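Local coordinates for core protein VP7 (African horsesickness virus, PDB 1AHS), which forms the surface of the viral core as a homotrimer, binding structural protein VP3; the chain here is its top domain, at residues B[14-19]-B[113-118]; B[33-38]-B[118-123]; B[60-65]-B[95-100]. All blocks are in the same frame, centred on the assembly; numbering follows the deposited sequence.

Contact 1 of 3, residues B[14-19]-B[113-118]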
loop_
_atom_site.group_PDB
_atom_site.type_symbol
_atom_site.label_atom_id
_atom_site.label_comp_id
_atom_site.label_asym_id
_atom_site.label_seq_id
_atom_site.Cartn_x
_atom_site.Cartn_y
_atom_site.Cartn_z
ATOM N N GLY B 14 -6.679 -1.628 -3.595
ATOM C CA GLY B 14 -7.917 -2.211 -3.165
ATOM C C GLY B 14 -9.184 -1.513 -3.524
ATOM O O GLY B 14 -10.225 -1.899 -3.025
ATOM N N ARG B 15 -9.128 -0.491 -4.358
ATOM C CA ARG B 15 -10.340 0.199 -4.759
ATOM C C ARG B 15 -10.768 -0.269 -6.154
ATOM O O ARG B 15 -10.073 -0.031 -7.137
ATOM C CB ARG B 15 -10.136 1.713 -4.736
ATOM C CG ARG B 15 -11.399 2.497 -5.174
ATOM C CD ARG B 15 -11.326 3.957 -4.771
ATOM N NE ARG B 15 -11.566 4.109 -3.351
ATOM C CZ ARG B 15 -12.757 4.380 -2.832
ATOM N NH1 ARG B 15 -13.805 4.528 -3.635
ATOM N NH2 ARG B 15 -12.892 4.519 -1.511
ATOM N N TYR B 16 -11.920 -0.912 -6.260
ATOM C CA TYR B 16 -12.333 -1.410 -7.546
ATOM C C TYR B 16 -12.499 -0.331 -8.608
ATOM O O TYR B 16 -13.169 0.676 -8.390
ATOM C CB TYR B 16 -13.589 -2.242 -7.369
ATOM C CG TYR B 16 -13.974 -3.073 -8.565
ATOM C CD1 TYR B 16 -14.817 -2.548 -9.529
ATOM C CD2 TYR B 16 -13.535 -4.397 -8.713
ATOM C CE1 TYR B 16 -15.230 -3.296 -10.612
ATOM C CE2 TYR B 16 -13.951 -5.170 -9.809
ATOM C CZ TYR B 16 -14.805 -4.600 -10.749
ATOM O OH TYR B 16 -15.307 -5.307 -11.813
ATOM N N TYR B 17 -11.844 -0.527 -9.750
ATOM C CA TYR B 17 -11.923 0.413 -10.849
ATOM C C TYR B 17 -11.728 -0.293 -12.194
ATOM O O TYR B 17 -10.621 -0.670 -12.571
ATOM C CB TYR B 17 -10.885 1.485 -10.691
ATOM C CG TYR B 17 -10.945 2.528 -11.776
ATOM C CD1 TYR B 17 -12.064 3.320 -11.930
ATOM C CD2 TYR B 17 -9.876 2.732 -12.645
ATOM C CE1 TYR B 17 -12.133 4.297 -12.919
ATOM C CE2 TYR B 17 -9.927 3.707 -13.637
ATOM C CZ TYR B 17 -11.062 4.485 -13.770
ATOM O OH TYR B 17 -11.159 5.440 -14.763
ATOM N N VAL B 18 -12.843 -0.473 -12.889
ATOM C CA VAL B 18 -12.948 -1.115 -14.210
ATOM C C VAL B 18 -14.026 -0.301 -14.985
ATOM O O VAL B 18 -15.186 -0.693 -15.045
ATOM C CB VAL B 18 -13.462 -2.557 -14.055
ATOM C CG1 VAL B 18 -13.699 -3.159 -15.391
ATOM C CG2 VAL B 18 -12.492 -3.384 -13.273
ATOM N N PRO B 19 -13.654 0.864 -15.545
ATOM C CA PRO B 19 -14.537 1.763 -16.293
ATOM C C PRO B 19 -15.171 1.220 -17.592
ATOM O O PRO B 19 -16.299 1.592 -17.947
ATOM C CB PRO B 19 -13.634 2.966 -16.557
ATOM C CG PRO B 19 -12.314 2.332 -16.759
ATOM C CD PRO B 19 -12.267 1.347 -15.629
ATOM N N ALA B 113 -18.802 -15.806 -8.587
ATOM C CA ALA B 113 -19.959 -14.925 -8.843
ATOM C C ALA B 113 -19.941 -13.478 -8.341
ATOM O O ALA B 113 -20.976 -12.821 -8.363
ATOM C CB ALA B 113 -21.260 -15.609 -8.390
ATOM N N ARG B 114 -18.814 -12.998 -7.831
ATOM C CA ARG B 114 -18.749 -11.632 -7.378
ATOM C C ARG B 114 -17.423 -11.065 -7.862
ATOM O O ARG B 114 -16.612 -11.805 -8.400
ATOM C CB ARG B 114 -18.918 -11.551 -5.867
ATOM C CG ARG B 114 -18.012 -12.394 -5.054
ATOM C CD ARG B 114 -18.238 -12.177 -3.546
ATOM N NE ARG B 114 -18.701 -13.387 -2.846
ATOM C CZ ARG B 114 -17.990 -14.114 -1.972
ATOM N NH1 ARG B 114 -16.747 -13.788 -1.655
ATOM N NH2 ARG B 114 -18.517 -15.209 -1.428
ATOM N N ARG B 115 -17.239 -9.753 -7.766
ATOM C CA ARG B 115 -16.008 -9.126 -8.205
ATOM C C ARG B 115 -14.823 -9.532 -7.362
ATOM O O ARG B 115 -14.991 -9.938 -6.213
ATOM C CB ARG B 115 -16.183 -7.624 -8.179
ATOM C CG ARG B 115 -17.161 -7.168 -9.222
ATOM C CD ARG B 115 -17.559 -5.735 -8.976
ATOM N NE ARG B 115 -18.481 -5.574 -7.852
ATOM C CZ ARG B 115 -19.042 -4.411 -7.511
ATOM N NH1 ARG B 115 -18.768 -3.305 -8.198
ATOM N NH2 ARG B 115 -19.934 -4.368 -6.525
ATOM N N SER B 116 -13.621 -9.440 -7.928
ATOM C CA SER B 116 -12.411 -9.788 -7.187
ATOM C C SER B 116 -11.249 -8.885 -7.593
ATOM O O SER B 116 -11.295 -8.296 -8.670
ATOM C CB SER B 116 -12.019 -11.237 -7.476
ATOM O OG SER B 116 -13.017 -12.151 -7.032
ATOM N N ILE B 117 -10.255 -8.716 -6.715
ATOM C CA ILE B 117 -9.071 -7.940 -7.085
ATOM C C ILE B 117 -7.897 -8.860 -6.777
ATOM O O ILE B 117 -7.886 -9.475 -5.715
ATOM C CB ILE B 117 -8.871 -6.655 -6.278
ATOM C CG1 ILE B 117 -9.968 -5.649 -6.541
ATOM C CG2 ILE B 117 -7.617 -5.942 -6.745
ATOM C CD1 ILE B 117 -9.730 -4.391 -5.795
ATOM N N LEU B 118 -6.968 -9.034 -7.723
ATOM C CA LEU B 118 -5.782 -9.863 -7.497
ATOM C C LEU B 118 -4.574 -8.955 -7.456
ATOM O O LEU B 118 -4.442 -8.037 -8.286
ATOM C CB LEU B 118 -5.566 -10.849 -8.635
ATOM C CG LEU B 118 -6.289 -12.186 -8.686
ATOM C CD1 LEU B 118 -7.750 -12.076 -8.353
ATOM C CD2 LEU B 118 -6.140 -12.704 -10.078
#

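Contact 2 of 3, residues B[33-38]-B[118-123]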
loop_
_atom_site.group_PDB
_atom_site.type_symbol
_atom_site.label_atom_id
_atom_site.label_comp_id
_atom_site.label_asym_id
_atom_site.label_seq_id
_atom_site.Cartn_x
_atom_site.Cartn_y
_atom_site.Cartn_z
ATOM N N ALA B 33 1.232 -4.689 -8.523
ATOM C CA ALA B 33 0.249 -4.337 -9.521
ATOM C C ALA B 33 -1.012 -5.092 -9.080
ATOM O O ALA B 33 -0.909 -6.092 -8.365
ATOM C CB ALA B 33 0.725 -4.821 -10.882
ATOM N N GLU B 34 -2.189 -4.641 -9.474
ATOM C CA GLU B 34 -3.413 -5.333 -9.096
ATOM C C GLU B 34 -4.333 -5.390 -10.299
ATOM O O GLU B 34 -4.356 -4.457 -11.084
ATOM C CB GLU B 34 -4.153 -4.544 -8.010
ATOM C CG GLU B 34 -3.501 -4.536 -6.627
ATOM C CD GLU B 34 -4.300 -3.781 -5.561
ATOM O OE1 GLU B 34 -5.348 -3.143 -5.860
ATOM O OE2 GLU B 34 -3.855 -3.803 -4.391
ATOM N N VAL B 35 -5.092 -6.462 -10.473
ATOM C CA VAL B 35 -6.035 -6.486 -11.590
ATOM C C VAL B 35 -7.441 -6.686 -11.022
ATOM O O VAL B 35 -7.670 -7.539 -10.163
ATOM C CB VAL B 35 -5.589 -7.473 -12.741
ATOM C CG1 VAL B 35 -4.744 -8.560 -12.210
ATOM C CG2 VAL B 35 -6.747 -8.024 -13.497
ATOM N N CYS B 36 -8.305 -5.729 -11.322
ATOM C CA CYS B 36 -9.666 -5.729 -10.852
ATOM C C CYS B 36 -10.420 -6.601 -11.804
ATOM O O CYS B 36 -10.322 -6.394 -12.996
ATOM C CB CYS B 36 -10.238 -4.310 -10.900
ATOM S SG CYS B 36 -9.583 -3.200 -9.634
ATOM N N MET B 37 -11.216 -7.538 -11.311
ATOM C CA MET B 37 -11.943 -8.437 -12.207
ATOM C C MET B 37 -13.411 -8.607 -11.911
ATOM O O MET B 37 -13.790 -8.936 -10.790
ATOM C CB MET B 37 -11.310 -9.826 -12.168
ATOM C CG MET B 37 -9.862 -9.859 -12.520
ATOM S SD MET B 37 -9.317 -11.477 -12.587
ATOM C CE MET B 37 -9.947 -11.826 -14.263
ATOM N N ASP B 38 -14.236 -8.411 -12.917
ATOM C CA ASP B 38 -15.658 -8.616 -12.763
ATOM C C ASP B 38 -15.919 -10.110 -12.556
ATOM O O ASP B 38 -15.015 -10.948 -12.632
ATOM C CB ASP B 38 -16.390 -8.212 -14.015
ATOM C CG ASP B 38 -17.687 -7.513 -13.727
ATOM O OD1 ASP B 38 -18.387 -7.829 -12.711
ATOM O OD2 ASP B 38 -17.992 -6.600 -14.528
ATOM N N LEU B 118 -6.968 -9.034 -7.723
ATOM C CA LEU B 118 -5.782 -9.863 -7.497
ATOM C C LEU B 118 -4.574 -8.955 -7.456
ATOM O O LEU B 118 -4.442 -8.037 -8.286
ATOM C CB LEU B 118 -5.566 -10.849 -8.635
ATOM C CG LEU B 118 -6.289 -12.186 -8.686
ATOM C CD1 LEU B 118 -7.750 -12.076 -8.353
ATOM C CD2 LEU B 118 -6.140 -12.704 -10.078
ATOM N N GLN B 119 -3.671 -9.260 -6.529
ATOM C CA GLN B 119 -2.450 -8.511 -6.346
ATOM C C GLN B 119 -1.254 -9.348 -6.791
ATOM O O GLN B 119 -1.218 -10.528 -6.476
ATOM C CB GLN B 119 -2.311 -8.187 -4.861
ATOM C CG GLN B 119 -0.986 -7.610 -4.506
ATOM C CD GLN B 119 -0.806 -7.338 -3.034
ATOM O OE1 GLN B 119 -1.394 -6.387 -2.500
ATOM N NE2 GLN B 119 0.067 -8.124 -2.375
ATOM N N PHE B 120 -0.276 -8.742 -7.480
ATOM C CA PHE B 120 0.954 -9.434 -7.920
ATOM C C PHE B 120 2.067 -8.663 -7.300
ATOM O O PHE B 120 2.144 -7.489 -7.500
ATOM C CB PHE B 120 1.140 -9.344 -9.435
ATOM C CG PHE B 120 0.140 -10.127 -10.199
ATOM C CD1 PHE B 120 0.356 -11.452 -10.463
ATOM C CD2 PHE B 120 -1.071 -9.566 -10.556
ATOM C CE1 PHE B 120 -0.644 -12.208 -11.081
ATOM C CE2 PHE B 120 -2.080 -10.311 -11.175
ATOM C CZ PHE B 120 -1.869 -11.628 -11.429
ATOM N N GLU B 121 2.943 -9.294 -6.561
ATOM C CA GLU B 121 4.004 -8.542 -5.961
ATOM C C GLU B 121 5.300 -9.107 -6.483
ATOM O O GLU B 121 5.553 -10.282 -6.312
ATOM C CB GLU B 121 3.976 -8.731 -4.445
ATOM C CG GLU B 121 5.171 -8.102 -3.733
ATOM C CD GLU B 121 5.103 -8.245 -2.244
ATOM O OE1 GLU B 121 4.075 -8.758 -1.737
ATOM O OE2 GLU B 121 6.069 -7.830 -1.567
ATOM N N VAL B 122 6.105 -8.293 -7.134
ATOM C CA VAL B 122 7.370 -8.760 -7.650
ATOM C C VAL B 122 8.385 -8.815 -6.537
ATOM O O VAL B 122 8.617 -7.846 -5.832
ATOM C CB VAL B 122 7.821 -7.866 -8.733
ATOM C CG1 VAL B 122 9.163 -8.257 -9.214
ATOM C CG2 VAL B 122 6.825 -7.929 -9.834
ATOM N N LEU B 123 9.060 -9.940 -6.416
ATOM C CA LEU B 123 9.984 -10.145 -5.320
ATOM C C LEU B 123 11.449 -9.758 -5.465
ATOM O O LEU B 123 11.944 -8.893 -4.756
ATOM C CB LEU B 123 9.825 -11.571 -4.779
ATOM C CG LEU B 123 8.457 -11.852 -4.128
ATOM C CD1 LEU B 123 8.442 -13.230 -3.555
ATOM C CD2 LEU B 123 8.206 -10.882 -2.992
#

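Contact 3 of 3, residues B[60-65]-B[95-100]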
loop_
_atom_site.group_PDB
_atom_site.type_symbol
_atom_site.label_atom_id
_atom_site.label_comp_id
_atom_site.label_asym_id
_atom_site.label_seq_id
_atom_site.Cartn_x
_atom_site.Cartn_y
_atom_site.Cartn_z
ATOM N N TYR B 60 10.501 -12.680 -10.511
ATOM C CA TYR B 60 9.976 -13.630 -9.533
ATOM C C TYR B 60 8.735 -12.981 -8.913
ATOM O O TYR B 60 8.813 -11.834 -8.512
ATOM C CB TYR B 60 11.006 -13.856 -8.433
ATOM C CG TYR B 60 12.043 -14.926 -8.723
ATOM C CD1 TYR B 60 11.783 -16.257 -8.427
ATOM C CD2 TYR B 60 13.252 -14.625 -9.351
ATOM C CE1 TYR B 60 12.694 -17.283 -8.747
ATOM C CE2 TYR B 60 14.181 -15.650 -9.686
ATOM C CZ TYR B 60 13.886 -16.983 -9.385
ATOM O OH TYR B 60 14.745 -18.030 -9.725
ATOM N N PHE B 61 7.597 -13.663 -8.837
ATOM C CA PHE B 61 6.409 -13.046 -8.235
ATOM C C PHE B 61 5.457 -13.983 -7.500
ATOM O O PHE B 61 5.571 -15.183 -7.649
ATOM C CB PHE B 61 5.627 -12.315 -9.295
ATOM C CG PHE B 61 4.838 -13.204 -10.212
ATOM C CD1 PHE B 61 3.606 -13.709 -9.826
ATOM C CD2 PHE B 61 5.268 -13.422 -11.521
ATOM C CE1 PHE B 61 2.817 -14.399 -10.726
ATOM C CE2 PHE B 61 4.490 -14.109 -12.423
ATOM C CZ PHE B 61 3.264 -14.595 -12.026
ATOM N N VAL B 62 4.586 -13.433 -6.652
ATOM C CA VAL B 62 3.553 -14.215 -5.964
ATOM C C VAL B 62 2.277 -13.480 -6.212
ATOM O O VAL B 62 2.309 -12.291 -6.437
ATOM C CB VAL B 62 3.651 -14.260 -4.438
ATOM C CG1 VAL B 62 4.665 -15.169 -4.046
ATOM C CG2 VAL B 62 3.990 -12.951 -3.862
ATOM N N TRP B 63 1.152 -14.182 -6.227
ATOM C CA TRP B 63 -0.125 -13.503 -6.377
ATOM C C TRP B 63 -1.050 -13.946 -5.240
ATOM O O TRP B 63 -0.778 -14.918 -4.535
ATOM C CB TRP B 63 -0.756 -13.816 -7.722
ATOM C CG TRP B 63 -1.259 -15.189 -7.828
ATOM C CD1 TRP B 63 -0.547 -16.308 -8.142
ATOM C CD2 TRP B 63 -2.603 -15.613 -7.603
ATOM N NE1 TRP B 63 -1.369 -17.402 -8.122
ATOM C CE2 TRP B 63 -2.638 -17.003 -7.793
ATOM C CE3 TRP B 63 -3.794 -14.947 -7.244
ATOM C CZ2 TRP B 63 -3.816 -17.745 -7.638
ATOM C CZ3 TRP B 63 -4.975 -15.697 -7.089
ATOM C CH2 TRP B 63 -4.969 -17.072 -7.287
ATOM N N ARG B 64 -2.059 -13.140 -4.962
ATOM C CA ARG B 64 -3.054 -13.489 -3.974
ATOM C C ARG B 64 -4.249 -12.589 -4.101
ATOM O O ARG B 64 -4.162 -11.509 -4.668
ATOM C CB ARG B 64 -2.519 -13.603 -2.537
ATOM C CG ARG B 64 -1.732 -12.500 -2.005
ATOM C CD ARG B 64 -0.250 -12.772 -2.198
ATOM N NE ARG B 64 0.525 -12.843 -0.957
ATOM C CZ ARG B 64 1.375 -11.904 -0.561
ATOM N NH1 ARG B 64 1.557 -10.799 -1.292
ATOM N NH2 ARG B 64 2.064 -12.097 0.542
ATOM N N PRO B 65 -5.419 -13.119 -3.789
ATOM C CA PRO B 65 -6.666 -12.371 -3.863
ATOM C C PRO B 65 -6.770 -11.470 -2.654
ATOM O O PRO B 65 -6.046 -11.677 -1.684
ATOM C CB PRO B 65 -7.711 -13.481 -3.824
ATOM C CG PRO B 65 -7.090 -14.498 -2.934
ATOM C CD PRO B 65 -5.664 -14.524 -3.421
ATOM N N GLY B 95 0.415 -17.514 -2.931
ATOM C CA GLY B 95 1.400 -17.799 -1.891
ATOM C C GLY B 95 2.687 -18.509 -2.289
ATOM O O GLY B 95 3.659 -18.540 -1.518
ATOM N N ASP B 96 2.712 -19.085 -3.490
ATOM C CA ASP B 96 3.899 -19.784 -3.983
ATOM C C ASP B 96 4.640 -18.835 -4.874
ATOM O O ASP B 96 4.030 -18.199 -5.738
ATOM C CB ASP B 96 3.532 -20.978 -4.874
ATOM C CG ASP B 96 3.050 -22.201 -4.104
ATOM O OD1 ASP B 96 3.118 -22.240 -2.842
ATOM O OD2 ASP B 96 2.596 -23.138 -4.812
ATOM N N VAL B 97 5.956 -18.799 -4.707
ATOM C CA VAL B 97 6.844 -17.960 -5.520
ATOM C C VAL B 97 6.982 -18.599 -6.908
ATOM O O VAL B 97 7.387 -19.750 -7.004
ATOM C CB VAL B 97 8.253 -17.873 -4.896
ATOM C CG1 VAL B 97 9.083 -16.875 -5.634
ATOM C CG2 VAL B 97 8.171 -17.468 -3.448
ATOM N N VAL B 98 6.675 -17.854 -7.969
ATOM C CA VAL B 98 6.749 -18.367 -9.327
ATOM C C VAL B 98 7.819 -17.619 -10.128
ATOM O O VAL B 98 7.911 -16.400 -10.015
ATOM C CB VAL B 98 5.350 -18.278 -10.020
ATOM C CG1 VAL B 98 4.547 -17.158 -9.472
ATOM C CG2 VAL B 98 5.478 -18.024 -11.460
ATOM N N ALA B 99 8.660 -18.355 -10.881
ATOM C CA ALA B 99 9.736 -17.785 -11.747
ATOM C C ALA B 99 9.166 -17.579 -13.141
ATOM O O ALA B 99 8.809 -18.543 -13.805
ATOM C CB ALA B 99 10.930 -18.741 -11.818
ATOM N N TRP B 100 9.045 -16.340 -13.580
ATOM C CA TRP B 100 8.456 -16.056 -14.881
ATOM C C TRP B 100 9.517 -15.618 -15.886
ATOM O O TRP B 100 10.320 -14.723 -15.599
ATOM C CB TRP B 100 7.426 -14.948 -14.740
ATOM C CG TRP B 100 6.734 -14.615 -15.989
ATOM C CD1 TRP B 100 6.286 -15.496 -16.928
ATOM C CD2 TRP B 100 6.314 -13.306 -16.423
ATOM N NE1 TRP B 100 5.605 -14.811 -17.923
ATOM C CE2 TRP B 100 5.616 -13.473 -17.636
ATOM C CE3 TRP B 100 6.452 -12.029 -15.895
ATOM C CZ2 TRP B 100 5.065 -12.406 -18.333
ATOM C CZ3 TRP B 100 5.901 -10.972 -16.582
ATOM C CH2 TRP B 100 5.217 -11.159 -17.785
HETATM O O HOH W 1 1.739 -17.158 -6.317
#

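Contact 1 of 3, residues B[14-19]-B[113-118]
Tyr16, in the loop ahead of strand 23-27, lays its ring against the side chain of Arg115, just ahead of strand 116-122; two residues on, Ile117 puts its CD1 on the loop backbone at Gly14. The contact fastens an N-terminal loop to one end of the antiparallel β-sandwich that makes up the top domain of VP7. No hydrogen bond joins the two segments: they meet through side-chain packing, while backbone bonds of Gly14 and Tyr16 to Cys70 hold the loop. With chi1 at -167°, CG trans to the amide nitrogen, the Tyr16 ring is carried out of the loop to Arg115. There the aliphatic part of the arginine does the touching. CD sits over one ring face, displaced toward the rim, in a CH-pi contact 3.8 Å from the ring centroid, and it comes within 3.5 Å of Tyr16 CZ. Arg115 CG lies beside the phenol end, 3.7 Å from Tyr16 OH, and the two side chains cross at nearly a right angle. The guanidinium is steeply turned, 72° from the ring plane, and its CZ is 5.2 Å from the ring centroid, so any cation-pi attraction is weak. Different neighbours line the edge of the same ring: Ser116 O lies near its plane, as does Ile117 CG1, 4.4 Å from Tyr16 CD2. Cys36 and Phe69 also pack against Tyr16. Nearby Arg15 turns from the strand toward the second subunit of the trimer, where it hydrogen-bonds Gly74 O and Ser76 OG. Ile117 has its CG1 beside the backbone N (chi1 -66°) and continues extended from there, carrying the terminal methyl to the loop. That methyl, Ile117 CD1, rests 3.7 Å from Gly14 C and 4.1 Å from Tyr16 N.

Contact 2 of 3, residues B[33-38]-B[118-123]
Ala33, Val35 and Met37 line up against Leu118 and Phe120 on one face of a two-strand antiparallel pairing, and that face is where the shapes interlock. Ala33 is the low point: it offers only a methyl beside Phe120, and the Phe120 ring, its CG beside the backbone N, turns its edge to Val35. The bump that meets this ring is Val35 CG1, which sits at the ring edge, in the ring plane, 3.4 Å from Phe120 CE2. This is close packing, and Val35 has a chi1 of 27°, well away from a staggered value, which suggests that its methyls are squeezed. The same methyl, Val35 CG1, also lies 4.3 Å from Leu118 CB. Met37 then reaches back along the strand, its SD coming to 4.2 Å from Leu118 CD2. Val108 of the facing sheet touches Met37, Leu118 and Phe120, so this surface is turned to the sandwich interior.

Backbone bonds keep the register firm. Ala33 and Phe120 form a hydrogen-bonded pair, with Phe120 N 2.9 Å from Ala33 O, and Val35 pairs with Leu118 likewise, Val35 N being 2.8 Å from Leu118 O. Between them the non-hydrogen-bonded pair Glu34 and Gln119 draws the CA atoms in to 4.3 Å. Their side chains rise on the reverse face with carboxylate and amide planes only 17° apart, yet they do not bond each other. The Glu34 carboxylate is held by Ser13 OG and Gly14 N, and Gln119 packs on Ile28 of the third subunit. Running at 163° to one another, the strands make a slightly twisted antiparallel pair in the middle of one sheet of the β-sandwich, the architecture of this jelly-roll top domain, with one apolar face inward and a polar one turned to loop and trimer neighbours.

Contact 3 of 3, residues B[60-65]-B[95-100]
Phe61 and Val98 face each other across an antiparallel hydrogen-bonded pair, with Phe61 N 3.0 Å from Val98 O. Phe61 CB leans on the carbonyl O of Glu121, in the strand on its other side. A chi1 of 76° sets CG between the backbone N and the carbonyl carbon, and from there the ring swings under strand 98-100. CG, CD1 and CE1 all meet Val98 CG1, which stands over one ring face, offset toward the rim, though the exact place of this methyl is less certain. The pair belongs to the edge of the five-stranded sheet of the top-domain sandwich, where 98-100 is the outermost strand within the chain, and Val87 of the facing sheet touches Phe61, Val98 and Trp100. Along the ring edge, CE2 meets Trp100 CB at 3.8 Å, joined by CD2; at the tip, CZ again finds Val98 CG1, with CG2 a little farther. On the opposite sheet face, Tyr60 CE1 touches Ala99 CB at 3.8 Å. Towards Gly95 the segment 95-97 draws off from strand 59-65, and a water bridges the two, accepting from Trp63 N and donating to Asp96 O at 2.6 Å. Beyond it Gly95 N makes a long bond, 3.3 Å, to Trp63 O.

In the fold
All three contacts bear on the five-stranded antiparallel sheet, ordered 23-27, 32-37, 116-122, 59-65, 98-100. Contact 2 lies about 2 Å from the chain centre; contact 1 has its centre about 11 Å and contact 3 about 10 Å from it, and these two are about 20 Å from each other, on opposite sides of the chain's centre. Contacts 1 and 2 share Leu118 and strand 116-122, which also pairs with 59-65 of contact 3. Along the chain the segments of contacts 1 and 2 alternate, and both segments of contact 3 fall between them. Late strand 116-122 thus gathers earlier parts of the chain, while contacts 2 and 3 both touch the third subunit, tying the sheet to the trimer.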